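Side-chain contact in protein STN1 (Saccharomyces cerevisiae, PDB 3KEY), which helps regulate telomere length and protect telomere ends, and restrains telomerase loading through its interaction with CDC13: residues A[32-37]-A[58-63]. Numbering follows the deposited sequence.
Sequences EVRSVV and SLEKEA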
loop_
_atom_site.group_PDB
_atom_site.type_symbol
_atom_site.label_atom_id
_atom_site.label_comp_id
_atom_site.label_asym_id
_atom_site.label_seq_id
_atom_site.Cartn_x
_atom_site.Cartn_y
_atom_site.Cartn_z
ATOM N N GLU A 32 -1.996 -10.078 13.344
ATOM C CA GLU A 32 -1.145 -9.754 12.206
ATOM C C GLU A 32 -0.458 -8.400 12.378
ATOM O O GLU A 32 0.707 -8.237 12.006
ATOM C CB GLU A 32 -1.962 -9.755 10.911
ATOM C CG GLU A 32 -1.988 -11.095 10.190
ATOM C CD GLU A 32 -2.708 -11.020 8.850
ATOM O OE1 GLU A 32 -3.950 -10.865 8.846
ATOM O OE2 GLU A 32 -2.032 -11.108 7.799
ATOM N N VAL A 33 -1.177 -7.431 12.938
ATOM C CA VAL A 33 -0.609 -6.104 13.146
ATOM C C VAL A 33 0.491 -6.143 14.210
ATOM O O VAL A 33 1.548 -5.538 14.037
ATOM C CB VAL A 33 -1.698 -5.076 13.559
ATOM C CG1 VAL A 33 -1.061 -3.728 13.868
ATOM C CG2 VAL A 33 -2.714 -4.920 12.431
ATOM N N ARG A 34 0.251 -6.857 15.306
ATOM C CA ARG A 34 1.261 -6.956 16.358
ATOM C C ARG A 34 2.573 -7.548 15.823
ATOM O O ARG A 34 3.654 -7.114 16.215
ATOM C CB ARG A 34 0.747 -7.803 17.535
ATOM C CG ARG A 34 -0.359 -7.147 18.361
ATOM C CD ARG A 34 -0.012 -5.697 18.715
ATOM N NE ARG A 34 1.256 -5.556 19.434
ATOM C CZ ARG A 34 1.438 -5.872 20.714
ATOM N NH1 ARG A 34 0.430 -6.350 21.435
ATOM N NH2 ARG A 34 2.632 -5.709 21.276
ATOM N N SER A 35 2.480 -8.522 14.919
ATOM C CA SER A 35 3.675 -9.148 14.339
ATOM C C SER A 35 4.527 -8.108 13.624
ATOM O O SER A 35 5.734 -8.028 13.838
ATOM C CB SER A 35 3.285 -10.237 13.341
ATOM O OG SER A 35 2.419 -11.183 13.941
ATOM N N VAL A 36 3.883 -7.323 12.766
ATOM C CA VAL A 36 4.562 -6.270 12.022
ATOM C C VAL A 36 5.159 -5.242 12.989
ATOM O O VAL A 36 6.312 -4.829 12.841
ATOM C CB VAL A 36 3.575 -5.536 11.060
ATOM C CG1 VAL A 36 4.272 -4.372 10.380
ATOM C CG2 VAL A 36 3.046 -6.507 10.017
ATOM N N VAL A 37 4.365 -4.835 13.979
ATOM C CA VAL A 37 4.793 -3.842 14.968
ATOM C C VAL A 37 5.981 -4.319 15.811
ATOM O O VAL A 37 6.946 -3.585 16.025
ATOM C CB VAL A 37 3.615 -3.462 15.905
ATOM C CG1 VAL A 37 4.118 -2.609 17.057
ATOM C CG2 VAL A 37 2.550 -2.694 15.114
ATOM N N SER A 58 6.891 0.806 24.679
ATOM C CA SER A 58 6.907 2.173 24.207
ATOM C C SER A 58 7.399 2.185 22.753
ATOM O O SER A 58 6.869 2.913 21.908
ATOM C CB SER A 58 7.829 3.007 25.094
ATOM O OG SER A 58 7.420 4.360 25.112
ATOM N N LEU A 59 8.408 1.366 22.466
ATOM C CA LEU A 59 8.956 1.285 21.118
ATOM C C LEU A 59 7.931 0.727 20.132
ATOM O O LEU A 59 7.898 1.146 18.974
ATOM C CB LEU A 59 10.226 0.424 21.110
ATOM C CG LEU A 59 11.410 1.044 21.867
ATOM C CD1 LEU A 59 12.551 0.035 22.008
ATOM C CD2 LEU A 59 11.874 2.281 21.117
ATOM N N GLU A 60 7.103 -0.213 20.591
ATOM C CA GLU A 60 6.065 -0.815 19.750
ATOM C C GLU A 60 4.977 0.204 19.397
ATOM O O GLU A 60 4.518 0.276 18.251
ATOM C CB GLU A 60 5.415 -2.012 20.456
ATOM C CG GLU A 60 6.316 -3.234 20.607
ATOM C CD GLU A 60 5.615 -4.383 21.305
ATOM O OE1 GLU A 60 5.070 -4.160 22.405
ATOM O OE2 GLU A 60 5.607 -5.511 20.764
ATOM N N LYS A 61 4.557 0.987 20.384
ATOM C CA LYS A 61 3.537 1.994 20.142
ATOM C C LYS A 61 4.075 3.059 19.190
ATOM O O LYS A 61 3.334 3.595 18.370
ATOM C CB LYS A 61 3.072 2.588 21.470
ATOM C CG LYS A 61 2.232 1.586 22.251
ATOM C CD LYS A 61 1.858 2.053 23.640
ATOM C CE LYS A 61 0.963 1.011 24.312
ATOM N NZ LYS A 61 0.576 1.412 25.695
ATOM N N GLU A 62 5.374 3.338 19.275
ATOM C CA GLU A 62 6.000 4.310 18.385
ATOM C C GLU A 62 6.108 3.720 16.968
ATOM O O GLU A 62 5.965 4.436 15.970
ATOM C CB GLU A 62 7.387 4.684 18.910
ATOM C CG GLU A 62 8.208 5.540 17.966
ATOM C CD GLU A 62 9.530 5.996 18.582
ATOM O OE1 GLU A 62 10.378 6.526 17.831
ATOM O OE2 GLU A 62 9.717 5.834 19.811
ATOM N N ALA A 63 6.350 2.413 16.886
ATOM C CA ALA A 63 6.464 1.741 15.594
ATOM C C ALA A 63 5.113 1.751 14.888
ATOM O O ALA A 63 5.027 2.025 13.691
ATOM C CB ALA A 63 6.939 0.292 15.780
#
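Arg34 and Glu60 form the polar half of this contact. NH2 of Arg34 makes a salt bridge to OE2 of Glu60 at 3.0 Å. OE1 of Glu60 is almost as near, 3.1 Å from the same Arg34 NH2, so this one nitrogen faces both carboxylate oxygens. CD and OE2 of Glu60 lie at the edge of the guanidinium, in or near its plane, while the carboxylate plane is turned 72° from it. The Arg34 chain is bent at chi2 and chi3, which brings its end round to the acid. Glu60 reaches out with a chain extended beyond CG. Its OE2 also hydrogen-bonds to Thr38 OG1, one turn after Arg34 on the same helix. With an alanine in place of Glu60, Arg34 NH2 would probably lose its carboxylate mate and the guanidinium would be freer to turn.

The two segments belong to helices 31-47 and 56-73 of the first winged helix-turn-helix domain in the C-terminal part of Stn1. The axes of segments 32-37 and 58-63 come within 9.9 Å, with their N-to-C directions 106° apart. The nearest CA atoms are those of Val37 and Glu60, 5.8 Å apart.

Val37 carries the van der Waals packing. Its CG1 lies anti to the backbone N (chi1 171°) and points at helix 56-73. There CG1 of Val37 presses on the carbonyl O of Glu60 at 3.1 Å, a tight approach, and lies 3.7 Å from Glu60 CB. CG1 of Val37 also packs against CB of Ala63 at 4.2 Å. CB of Ala63 lies 3.9 Å from the carbonyl O of Val37. Phe64 extends the apolar contact around Val37, while Leu40 and Leu44 touch Ala63.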